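Local coordinates for glucose-binding protein (Thermus thermophilus HB27, PDB 2B3F) that binds galactose and probably delivers sugar to a membrane transport system, as a periplasmic solute-binding protein, at residues R22-K27 and L296-S301; M124-A129 and V136-T141; D143-T148 and A236-M241; E303-S308 and I315-D320. All blocks are in the same frame, centred on the assembly; numbering follows the deposited sequence.

Contact 1: R22-K27 and L296-S301; sequences RLYKQK and LRLVGS
The two methyl branches of Leu298 fork against helix 15-27, each finding its own partner there. CD1 meets the branch end of Leu23, with Leu23 CD2 and Leu298 CD1 3.7 Å apart. CD2 turns to the next residue and lies 3.7 Å from Tyr24 CB, near the plane of the tyrosine ring and at its edge, so the phenol passes alongside the leucine rather than covering it. Leu298 CG stands anti to the backbone N (chi1 171°), which carries the fork across to the other helix. A branched aliphatic residue suits this place because two apolar neighbours must be met at once. Lys27 adds the methylene part of its chain, CE lying 4.1 Å from Leu298 CD1; a bend at chi4 (-87°) then takes NZ to a salt bridge with Glu303. A water accepting a weak bond from Lys27 NZ donates a hydrogen bond to Ser301 OG at 2.8 Å, linking the two segments on their more exposed side. Tyr24 OH in turn bonds to Asn291 O, a polar end for a ring otherwise buried. Helix 15-27 thus rests on helix 289-299, with strand 32-37 against Tyr24 and helix 302-312 against Leu23.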
loop_
_atom_site.group_PDB
_atom_site.type_symbol
_atom_site.label_atom_id
_atom_site.label_comp_id
_atom_site.label_asym_id
_atom_site.label_seq_id
_atom_site.Cartn_x
_atom_site.Cartn_y
_atom_site.Cartn_z
ATOM N N ARG A 22 -14.744 2.703 17.575
ATOM C CA ARG A 22 -15.946 2.322 18.330
ATOM C C ARG A 22 -15.612 1.243 19.356
ATOM O O ARG A 22 -16.047 1.329 20.503
ATOM C CB ARG A 22 -17.064 1.845 17.406
ATOM C CG ARG A 22 -17.769 2.997 16.703
ATOM C CD ARG A 22 -19.099 2.578 16.094
ATOM N NE ARG A 22 -18.923 1.626 15.003
ATOM C CZ ARG A 22 -18.541 1.955 13.766
ATOM N NH1 ARG A 22 -18.277 3.216 13.432
ATOM N NH2 ARG A 22 -18.417 1.008 12.862
ATOM N N LEU A 23 -14.836 0.247 18.932
ATOM C CA LEU A 23 -14.318 -0.778 19.836
ATOM C C LEU A 23 -13.505 -0.171 20.981
ATOM O O LEU A 23 -13.657 -0.546 22.148
ATOM C CB LEU A 23 -13.440 -1.744 19.064
ATOM C CG LEU A 23 -13.561 -3.211 19.404
ATOM C CD1 LEU A 23 -14.935 -3.735 18.978
ATOM C CD2 LEU A 23 -12.485 -3.973 18.690
ATOM N N TYR A 24 -12.627 0.765 20.655
ATOM C CA TYR A 24 -11.809 1.425 21.671
ATOM C C TYR A 24 -12.677 2.165 22.707
ATOM O O TYR A 24 -12.435 2.068 23.918
ATOM C CB TYR A 24 -10.824 2.404 21.008
ATOM C CG TYR A 24 -9.850 3.055 21.964
ATOM C CD1 TYR A 24 -8.625 2.462 22.254
ATOM C CD2 TYR A 24 -10.158 4.255 22.602
ATOM C CE1 TYR A 24 -7.719 3.060 23.140
ATOM C CE2 TYR A 24 -9.245 4.859 23.489
ATOM C CZ TYR A 24 -8.040 4.252 23.764
ATOM O OH TYR A 24 -7.150 4.866 24.625
ATOM N N LYS A 25 -13.678 2.900 22.219
ATOM C CA LYS A 25 -14.571 3.669 23.094
ATOM C C LYS A 25 -15.437 2.778 24.005
ATOM O O LYS A 25 -15.756 3.170 25.135
ATOM C CB LYS A 25 -15.460 4.595 22.277
ATOM C CG LYS A 25 -14.727 5.718 21.587
ATOM C CD LYS A 25 -15.689 6.467 20.679
ATOM C CE LYS A 25 -15.054 7.684 20.055
ATOM N NZ LYS A 25 -16.018 8.471 19.197
ATOM N N GLN A 26 -15.805 1.596 23.529
ATOM C CA GLN A 26 -16.478 0.613 24.398
ATOM C C GLN A 26 -15.580 0.229 25.577
ATOM O O GLN A 26 -16.036 0.141 26.732
ATOM C CB GLN A 26 -16.809 -0.667 23.632
ATOM C CG GLN A 26 -17.969 -0.551 22.678
ATOM C CD GLN A 26 -18.398 -1.901 22.126
ATOM O OE1 GLN A 26 -18.984 -2.729 22.853
ATOM N NE2 GLN A 26 -18.111 -2.141 20.839
ATOM N N LYS A 27 -14.305 -0.015 25.287
ATOM C CA LYS A 27 -13.375 -0.473 26.302
ATOM C C LYS A 27 -12.971 0.665 27.215
ATOM O O LYS A 27 -12.683 0.442 28.387
ATOM C CB LYS A 27 -12.115 -1.072 25.665
ATOM C CG LYS A 27 -12.380 -2.316 24.849
ATOM C CD LYS A 27 -11.128 -2.761 24.094
ATOM C CE LYS A 27 -11.377 -4.038 23.285
ATOM N NZ LYS A 27 -11.149 -5.272 24.104
ATOM N N LEU A 296 -2.522 0.853 20.901
ATOM C CA LEU A 296 -1.591 -0.140 20.329
ATOM C C LEU A 296 -1.982 -1.574 20.700
ATOM O O LEU A 296 -1.942 -2.492 19.866
ATOM C CB LEU A 296 -0.149 0.149 20.767
ATOM C CG LEU A 296 0.429 1.513 20.390
ATOM C CD1 LEU A 296 1.877 1.614 20.811
ATOM C CD2 LEU A 296 0.265 1.778 18.876
ATOM N N ARG A 297 -2.377 -1.773 21.961
ATOM C CA ARG A 297 -2.785 -3.101 22.407
ATOM C C ARG A 297 -4.013 -3.580 21.654
ATOM O O ARG A 297 -4.124 -4.758 21.313
ATOM C CB ARG A 297 -3.030 -3.108 23.922
ATOM C CG ARG A 297 -1.765 -2.831 24.734
ATOM C CD ARG A 297 -2.047 -2.740 26.229
ATOM N NE ARG A 297 -2.771 -3.941 26.647
ATOM C CZ ARG A 297 -3.911 -3.961 27.335
ATOM N NH1 ARG A 297 -4.483 -2.837 27.764
ATOM N NH2 ARG A 297 -4.467 -5.137 27.633
ATOM N N LEU A 298 -4.925 -2.654 21.359
ATOM C CA LEU A 298 -6.099 -2.977 20.566
ATOM C C LEU A 298 -5.768 -3.300 19.106
ATOM O O LEU A 298 -6.205 -4.307 18.562
ATOM C CB LEU A 298 -7.125 -1.835 20.629
ATOM C CG LEU A 298 -8.312 -1.965 19.672
ATOM C CD1 LEU A 298 -9.119 -3.190 19.955
ATOM C CD2 LEU A 298 -9.193 -0.718 19.738
ATOM N N VAL A 299 -5.006 -2.427 18.456
ATOM C CA VAL A 299 -4.719 -2.652 17.026
ATOM C C VAL A 299 -3.831 -3.881 16.813
ATOM O O VAL A 299 -3.865 -4.479 15.754
ATOM C CB VAL A 299 -4.138 -1.388 16.299
ATOM C CG1 VAL A 299 -5.050 -0.169 16.509
ATOM C CG2 VAL A 299 -2.774 -1.097 16.729
ATOM N N GLY A 300 -3.071 -4.270 17.835
ATOM C CA GLY A 300 -2.282 -5.509 17.798
ATOM C C GLY A 300 -3.023 -6.803 18.151
ATOM O O GLY A 300 -2.444 -7.893 18.068
ATOM N N SER A 301 -4.295 -6.693 18.510
ATOM C CA SER A 301 -5.099 -7.837 18.976
ATOM C C SER A 301 -5.915 -8.488 17.877
ATOM O O SER A 301 -6.270 -7.856 16.868
ATOM C CB SER A 301 -6.045 -7.359 20.090
ATOM O OG SER A 301 -7.107 -6.552 19.590
HETATM O O HOH W 1 -8.561 -5.981 21.959
#

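Contact 2: M124-A129 and V136-T141; sequences MWYLPA and VNPPRT
Pro138 sets its CB over one face of the Tyr126 ring, a CH-pi contact in which CB sits 4.1 Å from the ring centroid and 25° off the ring normal. Both segments belong to the lobe built on the four-stranded mixed sheet of this solute-binding protein: the chain leaves strand 123-126, makes helix 128-133 and returns through 136-141 to lie across the side chains of the strand it left. The proline's bump is offset toward the rim of the phenol, between CE2 and CZ, and Pro138 CG reaches to 3.9 Å from Tyr126 OH. With Tyr126 CG placed between the backbone N and the carbonyl carbon (chi1 60°), the tyrosine presents that face to the loop. With the phenol cut back to an alanine, Pro138 would probably lose the flat surface it rests on, and a gap would open beneath the loop. Two residues earlier on the same side of the strand, Met124 fills the hollow beside the second proline. Methionine suits this place because a slender, unbranched chain can thread between Phe238, Ile240 and Pro267, while the prolines give the loop rigid, apolar ridges. The Met124 chain runs extended to SD and bends only at chi3 (63°), which lays the terminal methyl along Pro139: Met124 CE is 3.9 Å from Pro139 CD and 3.5 Å from Pro139 O.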
loop_
_atom_site.group_PDB
_atom_site.type_symbol
_atom_site.label_atom_id
_atom_site.label_comp_id
_atom_site.label_asym_id
_atom_site.label_seq_id
_atom_site.Cartn_x
_atom_site.Cartn_y
_atom_site.Cartn_z
ATOM N N MET A 124 -4.768 -6.800 -9.894
ATOM C CA MET A 124 -5.481 -6.297 -11.050
ATOM C C MET A 124 -6.960 -6.611 -10.854
ATOM O O MET A 124 -7.336 -7.783 -10.626
ATOM C CB MET A 124 -4.970 -6.966 -12.344
ATOM C CG MET A 124 -5.705 -6.511 -13.619
ATOM S SD MET A 124 -5.058 -7.330 -15.103
ATOM C CE MET A 124 -5.421 -9.058 -14.787
ATOM N N TRP A 125 -7.786 -5.570 -10.930
ATOM C CA TRP A 125 -9.232 -5.641 -10.729
ATOM C C TRP A 125 -9.957 -5.529 -12.069
ATOM O O TRP A 125 -9.547 -4.769 -12.931
ATOM C CB TRP A 125 -9.711 -4.518 -9.808
ATOM C CG TRP A 125 -8.867 -4.432 -8.582
ATOM C CD1 TRP A 125 -7.795 -3.619 -8.385
ATOM C CD2 TRP A 125 -8.997 -5.219 -7.391
ATOM N NE1 TRP A 125 -7.242 -3.848 -7.152
ATOM C CE2 TRP A 125 -7.961 -4.820 -6.514
ATOM C CE3 TRP A 125 -9.887 -6.229 -6.978
ATOM C CZ2 TRP A 125 -7.779 -5.394 -5.265
ATOM C CZ3 TRP A 125 -9.706 -6.789 -5.744
ATOM C CH2 TRP A 125 -8.665 -6.372 -4.894
ATOM N N TYR A 126 -11.032 -6.291 -12.217
ATOM C CA TYR A 126 -11.832 -6.281 -13.428
ATOM C C TYR A 126 -13.220 -6.804 -13.083
ATOM O O TYR A 126 -13.449 -7.290 -11.972
ATOM C CB TYR A 126 -11.174 -7.153 -14.503
ATOM C CG TYR A 126 -10.994 -8.613 -14.112
ATOM C CD1 TYR A 126 -11.993 -9.548 -14.361
ATOM C CD2 TYR A 126 -9.827 -9.058 -13.484
ATOM C CE1 TYR A 126 -11.840 -10.885 -14.003
ATOM C CE2 TYR A 126 -9.665 -10.387 -13.129
ATOM C CZ TYR A 126 -10.674 -11.295 -13.390
ATOM O OH TYR A 126 -10.506 -12.618 -13.032
ATOM N N LEU A 127 -14.135 -6.710 -14.046
ATOM C CA LEU A 127 -15.514 -7.149 -13.864
ATOM C C LEU A 127 -15.704 -8.343 -14.774
ATOM O O LEU A 127 -15.635 -8.185 -15.996
ATOM C CB LEU A 127 -16.476 -6.043 -14.290
ATOM C CG LEU A 127 -17.091 -5.137 -13.221
ATOM C CD1 LEU A 127 -16.060 -4.655 -12.207
ATOM C CD2 LEU A 127 -17.833 -3.982 -13.871
ATOM N N PRO A 128 -15.893 -9.549 -14.205
ATOM C CA PRO A 128 -16.086 -10.707 -15.088
ATOM C C PRO A 128 -17.218 -10.573 -16.135
ATOM O O PRO A 128 -17.030 -11.010 -17.265
ATOM C CB PRO A 128 -16.366 -11.855 -14.114
ATOM C CG PRO A 128 -15.764 -11.452 -12.848
ATOM C CD PRO A 128 -15.873 -9.940 -12.791
ATOM N N ALA A 129 -18.346 -9.945 -15.797
ATOM C CA ALA A 129 -19.456 -9.784 -16.772
ATOM C C ALA A 129 -19.146 -8.781 -17.881
ATOM O O ALA A 129 -19.629 -8.936 -19.011
ATOM C CB ALA A 129 -20.753 -9.364 -16.067
ATOM N N VAL A 136 -13.205 -10.926 -23.955
ATOM C CA VAL A 136 -11.773 -11.049 -23.623
ATOM C C VAL A 136 -11.569 -11.759 -22.277
ATOM O O VAL A 136 -12.489 -11.815 -21.461
ATOM C CB VAL A 136 -11.069 -9.655 -23.537
ATOM C CG1 VAL A 136 -11.211 -8.885 -24.854
ATOM C CG2 VAL A 136 -11.641 -8.825 -22.384
ATOM N N ASN A 137 -10.354 -12.262 -22.060
ATOM C CA ASN A 137 -9.926 -12.848 -20.781
ATOM C C ASN A 137 -9.065 -11.880 -19.949
ATOM O O ASN A 137 -8.535 -10.915 -20.492
ATOM C CB ASN A 137 -9.088 -14.095 -21.049
ATOM C CG ASN A 137 -9.903 -15.248 -21.644
ATOM O OD1 ASN A 137 -11.095 -15.412 -21.358
ATOM N ND2 ASN A 137 -9.248 -16.055 -22.474
ATOM N N PRO A 138 -8.907 -12.145 -18.631
ATOM C CA PRO A 138 -7.931 -11.406 -17.814
ATOM C C PRO A 138 -6.478 -11.781 -18.144
ATOM O O PRO A 138 -6.127 -12.950 -18.057
ATOM C CB PRO A 138 -8.269 -11.852 -16.380
ATOM C CG PRO A 138 -8.882 -13.173 -16.533
ATOM C CD PRO A 138 -9.661 -13.117 -17.813
ATOM N N PRO A 139 -5.635 -10.798 -18.523
ATOM C CA PRO A 139 -4.258 -11.097 -18.945
ATOM C C PRO A 139 -3.300 -11.539 -17.834
ATOM O O PRO A 139 -3.275 -10.941 -16.757
ATOM C CB PRO A 139 -3.785 -9.786 -19.581
ATOM C CG PRO A 139 -4.695 -8.747 -19.067
ATOM C CD PRO A 139 -5.960 -9.367 -18.635
ATOM N N ARG A 140 -2.497 -12.565 -18.122
ATOM C CA ARG A 140 -1.569 -13.134 -17.149
ATOM C C ARG A 140 -0.125 -12.640 -17.321
ATOM O O ARG A 140 0.721 -12.894 -16.457
ATOM C CB ARG A 140 -1.649 -14.674 -17.164
ATOM C CG ARG A 140 -0.882 -15.383 -18.301
ATOM C CD ARG A 140 -0.995 -16.937 -18.219
ATOM N NE ARG A 140 -2.394 -17.396 -18.128
ATOM C CZ ARG A 140 -3.210 -17.618 -19.169
ATOM N NH1 ARG A 140 -2.792 -17.435 -20.425
ATOM N NH2 ARG A 140 -4.463 -18.029 -18.951
ATOM N N THR A 141 0.154 -11.933 -18.425
ATOM C CA THR A 141 1.471 -11.336 -18.670
ATOM C C THR A 141 1.284 -9.951 -19.265
ATOM O O THR A 141 0.214 -9.639 -19.758
ATOM C CB THR A 141 2.290 -12.132 -19.696
ATOM O OG1 THR A 141 1.610 -12.112 -20.961
ATOM C CG2 THR A 141 2.506 -13.564 -19.234
#

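Contact 3: D143-T148 and A236-M241; sequences DKFLAT and AAFNIM. Unlike the reference sequence in segment 143-148: Lys144 (reference Glu). Unlike the reference sequence in segment 236-241: Ile240 (reference Val).
The rings of Phe145 and Phe238 meet obliquely, centroids 5.6 Å apart and planes at 47°, an inclination between a stack and a T-shape. Closest are Phe145 CE1 and Phe238 CD2, at 3.6 Å, and the two side chains run past one another head to tail. One face of the Phe238 ring carries the methyl of its own neighbour, Ala237 CB, 3.6 Å above the plane and offset toward the rim. At the edge, near the plane, stands Thr148, whose CG2 lies 4.1 Å from Phe238 CZ and whose side chain stands roughly perpendicular to that of Phe238. The Phe145 ring also meets Trp142 edge-to-face.

Thr148 follows Phe145 by three positions, a little less than one helical turn, so both look out from the same flank of helix 142-154. In Phe145, CG lies anti to the backbone N (chi1 175°), which swings the ring across toward the strand. Thr148 shows Phe238 its methyl rather than its hydroxyl, CG2 being the branch opposite the backbone N. Large aromatic side chains suit this place because they can span the 9.5 Å between the CA atoms of Phe145 and Phe238. Replacing Phe238 with an alanine is likely to open a gap between helix and sheet, leaving the Phe145 ring and the Thr148 methyl without their partner. Pro139, Met124 and Tyr126 pack round Phe238 as well. This is a helix laid on a face of a mixed beta sheet, the alpha/beta layering characteristic of periplasmic binding protein lobes.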
loop_
_atom_site.group_PDB
_atom_site.type_symbol
_atom_site.label_atom_id
_atom_site.label_comp_id
_atom_site.label_asym_id
_atom_site.label_seq_id
_atom_site.Cartn_x
_atom_site.Cartn_y
_atom_site.Cartn_z
ATOM N N ASP A 143 2.642 -8.791 -22.028
ATOM C CA ASP A 143 2.425 -8.930 -23.482
ATOM C C ASP A 143 0.968 -9.224 -23.795
ATOM O O ASP A 143 0.383 -8.590 -24.672
ATOM C CB ASP A 143 3.341 -10.002 -24.093
ATOM C CG ASP A 143 4.767 -9.509 -24.285
ATOM O OD1 ASP A 143 4.997 -8.288 -24.309
ATOM O OD2 ASP A 143 5.684 -10.338 -24.389
ATOM N N LYS A 144 0.369 -10.159 -23.066
ATOM C CA LYS A 144 -1.056 -10.452 -23.245
ATOM C C LYS A 144 -1.972 -9.284 -22.822
ATOM O O LYS A 144 -3.019 -9.052 -23.415
ATOM C CB LYS A 144 -1.441 -11.745 -22.513
ATOM C CG LYS A 144 -0.696 -12.990 -23.023
ATOM C CD LYS A 144 -1.002 -14.237 -22.178
ATOM C CE LYS A 144 -0.192 -15.444 -22.644
ATOM N NZ LYS A 144 -1.016 -16.695 -22.724
ATOM N N PHE A 145 -1.571 -8.547 -21.791
ATOM C CA PHE A 145 -2.284 -7.335 -21.395
ATOM C C PHE A 145 -2.325 -6.322 -22.541
ATOM O O PHE A 145 -3.369 -5.764 -22.859
ATOM C CB PHE A 145 -1.615 -6.712 -20.144
ATOM C CG PHE A 145 -2.204 -5.399 -19.727
ATOM C CD1 PHE A 145 -3.252 -5.344 -18.815
ATOM C CD2 PHE A 145 -1.697 -4.213 -20.227
ATOM C CE1 PHE A 145 -3.795 -4.126 -18.434
ATOM C CE2 PHE A 145 -2.237 -2.993 -19.861
ATOM C CZ PHE A 145 -3.293 -2.949 -18.967
ATOM N N LEU A 146 -1.176 -6.065 -23.137
ATOM C CA LEU A 146 -1.089 -5.074 -24.199
ATOM C C LEU A 146 -1.892 -5.498 -25.431
ATOM O O LEU A 146 -2.552 -4.674 -26.039
ATOM C CB LEU A 146 0.369 -4.829 -24.574
ATOM C CG LEU A 146 1.211 -4.131 -23.495
ATOM C CD1 LEU A 146 2.673 -4.206 -23.872
ATOM C CD2 LEU A 146 0.766 -2.700 -23.287
ATOM N N ALA A 147 -1.836 -6.783 -25.771
ATOM C CA ALA A 147 -2.636 -7.338 -26.888
ATOM C C ALA A 147 -4.141 -7.262 -26.638
ATOM O O ALA A 147 -4.913 -6.868 -27.518
ATOM C CB ALA A 147 -2.208 -8.783 -27.179
ATOM N N THR A 148 -4.568 -7.628 -25.431
ATOM C CA THR A 148 -5.978 -7.517 -25.062
ATOM C C THR A 148 -6.466 -6.067 -25.086
ATOM O O THR A 148 -7.563 -5.780 -25.551
ATOM C CB THR A 148 -6.251 -8.171 -23.679
ATOM O OG1 THR A 148 -6.033 -9.587 -23.776
ATOM C CG2 THR A 148 -7.679 -7.905 -23.210
ATOM N N ALA A 236 -13.387 1.339 -18.317
ATOM C CA ALA A 236 -12.083 0.695 -18.376
ATOM C C ALA A 236 -12.316 -0.784 -18.118
ATOM O O ALA A 236 -13.342 -1.134 -17.557
ATOM C CB ALA A 236 -11.172 1.287 -17.305
ATOM N N ALA A 237 -11.373 -1.629 -18.519
ATOM C CA ALA A 237 -11.437 -3.068 -18.289
ATOM C C ALA A 237 -10.672 -3.494 -17.020
ATOM O O ALA A 237 -11.064 -4.454 -16.330
ATOM C CB ALA A 237 -10.883 -3.808 -19.508
ATOM N N PHE A 238 -9.578 -2.778 -16.742
ATOM C CA PHE A 238 -8.634 -3.163 -15.704
ATOM C C PHE A 238 -8.186 -1.969 -14.868
ATOM O O PHE A 238 -8.177 -0.835 -15.331
ATOM C CB PHE A 238 -7.395 -3.794 -16.322
ATOM C CG PHE A 238 -7.692 -4.841 -17.366
ATOM C CD1 PHE A 238 -8.286 -6.046 -17.010
ATOM C CD2 PHE A 238 -7.371 -4.619 -18.704
ATOM C CE1 PHE A 238 -8.552 -7.020 -17.980
ATOM C CE2 PHE A 238 -7.646 -5.574 -19.669
ATOM C CZ PHE A 238 -8.230 -6.773 -19.308
ATOM N N ASN A 239 -7.772 -2.267 -13.633
ATOM C CA ASN A 239 -7.085 -1.274 -12.787
ATOM C C ASN A 239 -6.055 -2.016 -11.942
ATOM O O ASN A 239 -6.355 -3.082 -11.438
ATOM C CB ASN A 239 -8.081 -0.550 -11.892
ATOM C CG ASN A 239 -7.450 0.583 -11.094
ATOM O OD1 ASN A 239 -6.763 1.473 -11.656
ATOM N ND2 ASN A 239 -7.715 0.595 -9.795
ATOM N N ILE A 240 -4.854 -1.455 -11.809
ATOM C CA ILE A 240 -3.811 -2.058 -10.947
ATOM C C ILE A 240 -3.789 -1.242 -9.657
ATOM O O ILE A 240 -3.433 -0.072 -9.675
ATOM C CB ILE A 240 -2.413 -2.029 -11.610
ATOM C CG1 ILE A 240 -2.403 -2.755 -12.978
ATOM C CG2 ILE A 240 -1.357 -2.626 -10.679
ATOM C CD1 ILE A 240 -2.879 -4.180 -12.966
ATOM N N MET A 241 -4.167 -1.835 -8.521
ATOM C CA MET A 241 -4.257 -1.063 -7.289
ATOM C C MET A 241 -4.237 -2.012 -6.081
ATOM O O MET A 241 -4.617 -3.187 -6.203
ATOM C CB MET A 241 -5.544 -0.237 -7.317
ATOM C CG MET A 241 -5.802 0.698 -6.147
ATOM S SD MET A 241 -4.388 1.717 -5.722
ATOM C CE MET A 241 -3.945 2.531 -7.263
#

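Contact 4: E303-S308 and I315-D320; sequences EGQDTS and IAARLD. Unlike the reference sequence in segment 303-308: Ser308 (reference Phe).
Gln305 OE1 reaches across from helix 302-312 to two successive backbone amides of the loop that follows it. This is a helix side chain pinning an irregular return segment within the solute-binding protein fold. The bond from Arg318 N to Gln305 OE1 is 3.0 Å and fairly straight (161°), its donor tilted 24° from the amide's carbonyl plane; that from Ala317 N to the same OE1, 2.9 Å, is bent and weak. Glutamine suits the place because its other end can donate: NE2 bonds to Val299 O, so both ends of this buried amide are held and its rotation is probably fixed. Its extended chain has the length to reach the loop. Ala316 CB lies 3.5 Å from Gln305 OE1, where a small side chain lets the loop come close. Further out, Asp306 OD1 sits 3.9 Å from Ala316 CB, its carboxylate held by Ser321, Tyr326 and Asp322 N. Arg318 rests CG against the glutamine amide, and its guanidinium plane is turned 76° from that amide. NH1 bonds to Gly300 O, while the group forms a side-on salt bridge with Asp320, Arg318 NE 2.8 Å from Asp320 OD1 and Arg318 NH2 2.9 Å from Asp320 OD2.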
loop_
_atom_site.group_PDB
_atom_site.type_symbol
_atom_site.label_atom_id
_atom_site.label_comp_id
_atom_site.label_asym_id
_atom_site.label_seq_id
_atom_site.Cartn_x
_atom_site.Cartn_y
_atom_site.Cartn_z
ATOM N N GLU A 303 -9.096 -9.405 18.173
ATOM C CA GLU A 303 -10.399 -8.754 18.203
ATOM C C GLU A 303 -10.390 -7.491 17.319
ATOM O O GLU A 303 -11.261 -7.319 16.473
ATOM C CB GLU A 303 -10.775 -8.398 19.645
ATOM C CG GLU A 303 -12.211 -7.927 19.816
ATOM C CD GLU A 303 -12.496 -7.339 21.203
ATOM O OE1 GLU A 303 -11.543 -7.065 21.973
ATOM O OE2 GLU A 303 -13.692 -7.146 21.506
ATOM N N GLY A 304 -9.390 -6.640 17.507
ATOM C CA GLY A 304 -9.248 -5.413 16.701
ATOM C C GLY A 304 -9.095 -5.723 15.218
ATOM O O GLY A 304 -9.863 -5.243 14.392
ATOM N N GLN A 305 -8.121 -6.560 14.883
ATOM C CA GLN A 305 -7.774 -6.832 13.491
ATOM C C GLN A 305 -8.858 -7.565 12.710
ATOM O O GLN A 305 -9.037 -7.329 11.499
ATOM C CB GLN A 305 -6.418 -7.582 13.392
ATOM C CG GLN A 305 -5.259 -6.755 13.946
ATOM C CD GLN A 305 -3.873 -7.242 13.530
ATOM O OE1 GLN A 305 -3.741 -8.125 12.677
ATOM N NE2 GLN A 305 -2.845 -6.655 14.134
ATOM N N ASP A 306 -9.586 -8.475 13.368
ATOM C CA ASP A 306 -10.655 -9.182 12.680
ATOM C C ASP A 306 -11.991 -8.420 12.659
ATOM O O ASP A 306 -12.927 -8.847 12.001
ATOM C CB ASP A 306 -10.829 -10.583 13.277
ATOM C CG ASP A 306 -9.777 -11.569 12.784
ATOM O OD1 ASP A 306 -8.955 -11.230 11.871
ATOM O OD2 ASP A 306 -9.809 -12.721 13.316
ATOM N N THR A 307 -12.065 -7.324 13.406
ATOM C CA THR A 307 -13.154 -6.345 13.278
ATOM C C THR A 307 -12.910 -5.371 12.116
ATOM O O THR A 307 -13.794 -5.152 11.273
ATOM C CB THR A 307 -13.321 -5.571 14.584
ATOM O OG1 THR A 307 -13.647 -6.489 15.647
ATOM C CG2 THR A 307 -14.417 -4.522 14.476
ATOM N N SER A 308 -11.711 -4.797 12.061
ATOM C CA SER A 308 -11.411 -3.739 11.076
ATOM C C SER A 308 -11.073 -4.245 9.686
ATOM O O SER A 308 -11.547 -3.690 8.680
ATOM C CB SER A 308 -10.298 -2.839 11.598
ATOM O OG SER A 308 -9.139 -3.586 11.906
ATOM N N ILE A 315 -5.851 -7.924 4.845
ATOM C CA ILE A 315 -5.958 -9.061 5.752
ATOM C C ILE A 315 -5.270 -8.686 7.074
ATOM O O ILE A 315 -4.545 -7.695 7.165
ATOM C CB ILE A 315 -5.363 -10.347 5.110
ATOM C CG1 ILE A 315 -3.849 -10.216 4.916
ATOM C CG2 ILE A 315 -6.097 -10.664 3.805
ATOM C CD1 ILE A 315 -3.143 -11.393 4.250
ATOM N N ALA A 316 -5.513 -9.494 8.119
ATOM C CA ALA A 316 -4.872 -9.254 9.389
ATOM C C ALA A 316 -3.372 -9.560 9.297
ATOM O O ALA A 316 -2.960 -10.434 8.540
ATOM C CB ALA A 316 -5.513 -10.130 10.470
ATOM N N ALA A 317 -2.590 -8.835 10.078
ATOM C CA ALA A 317 -1.161 -9.151 10.267
ATOM C C ALA A 317 -0.988 -10.345 11.234
ATOM O O ALA A 317 -0.040 -11.115 11.103
ATOM C CB ALA A 317 -0.413 -7.959 10.792
ATOM N N ARG A 318 -1.896 -10.480 12.192
ATOM C CA ARG A 318 -1.810 -11.574 13.183
ATOM C C ARG A 318 -1.970 -12.921 12.528
ATOM O O ARG A 318 -2.916 -13.137 11.762
ATOM C CB ARG A 318 -2.876 -11.426 14.259
ATOM C CG ARG A 318 -2.561 -10.365 15.277
ATOM C CD ARG A 318 -3.583 -10.401 16.370
ATOM N NE ARG A 318 -3.435 -11.628 17.164
ATOM C CZ ARG A 318 -2.768 -11.715 18.302
ATOM N NH1 ARG A 318 -2.209 -10.663 18.874
ATOM N NH2 ARG A 318 -2.711 -12.893 18.905
ATOM N N LEU A 319 -1.084 -13.863 12.888
ATOM C CA LEU A 319 -1.154 -15.227 12.371
ATOM C C LEU A 319 -2.445 -15.978 12.769
ATOM O O LEU A 319 -2.865 -16.885 12.055
ATOM C CB LEU A 319 0.073 -16.036 12.832
ATOM C CG LEU A 319 1.449 -15.623 12.310
ATOM C CD1 LEU A 319 2.584 -16.203 13.158
ATOM C CD2 LEU A 319 1.602 -16.047 10.881
ATOM N N ASP A 320 -3.066 -15.600 13.893
ATOM C CA ASP A 320 -4.231 -16.322 14.418
ATOM C C ASP A 320 -5.573 -15.802 13.894
ATOM O O ASP A 320 -6.646 -16.200 14.367
ATOM C CB ASP A 320 -4.218 -16.393 15.963
ATOM C CG ASP A 320 -4.360 -15.048 16.650
ATOM O OD1 ASP A 320 -4.462 -13.987 15.961
ATOM O OD2 ASP A 320 -4.375 -15.043 17.919
#

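The four contacts fall into two touching pairs. Contacts 1 and 4, with centres 12 Å apart, share the neighbourhood of the consecutive helices 289-299 and 302-312 and are joined by a salt bridge and a hydrogen bond between their segments. Contacts 2 and 3, centres 7 Å apart, reach neighbouring strands 123-126 and 238-240 of one sheet; contact 3 lies across the chain's centre from contact 1, about 40 Å between centres. Contacts 3 and 4 are buried; contacts 1 and 2 are only partly so. Chemistry differs too: 2 and 3 are apolar and aromatic, 1 is aliphatic with polar groups at its margin, and 4 turns on one good and one weak hydrogen bond to a loop.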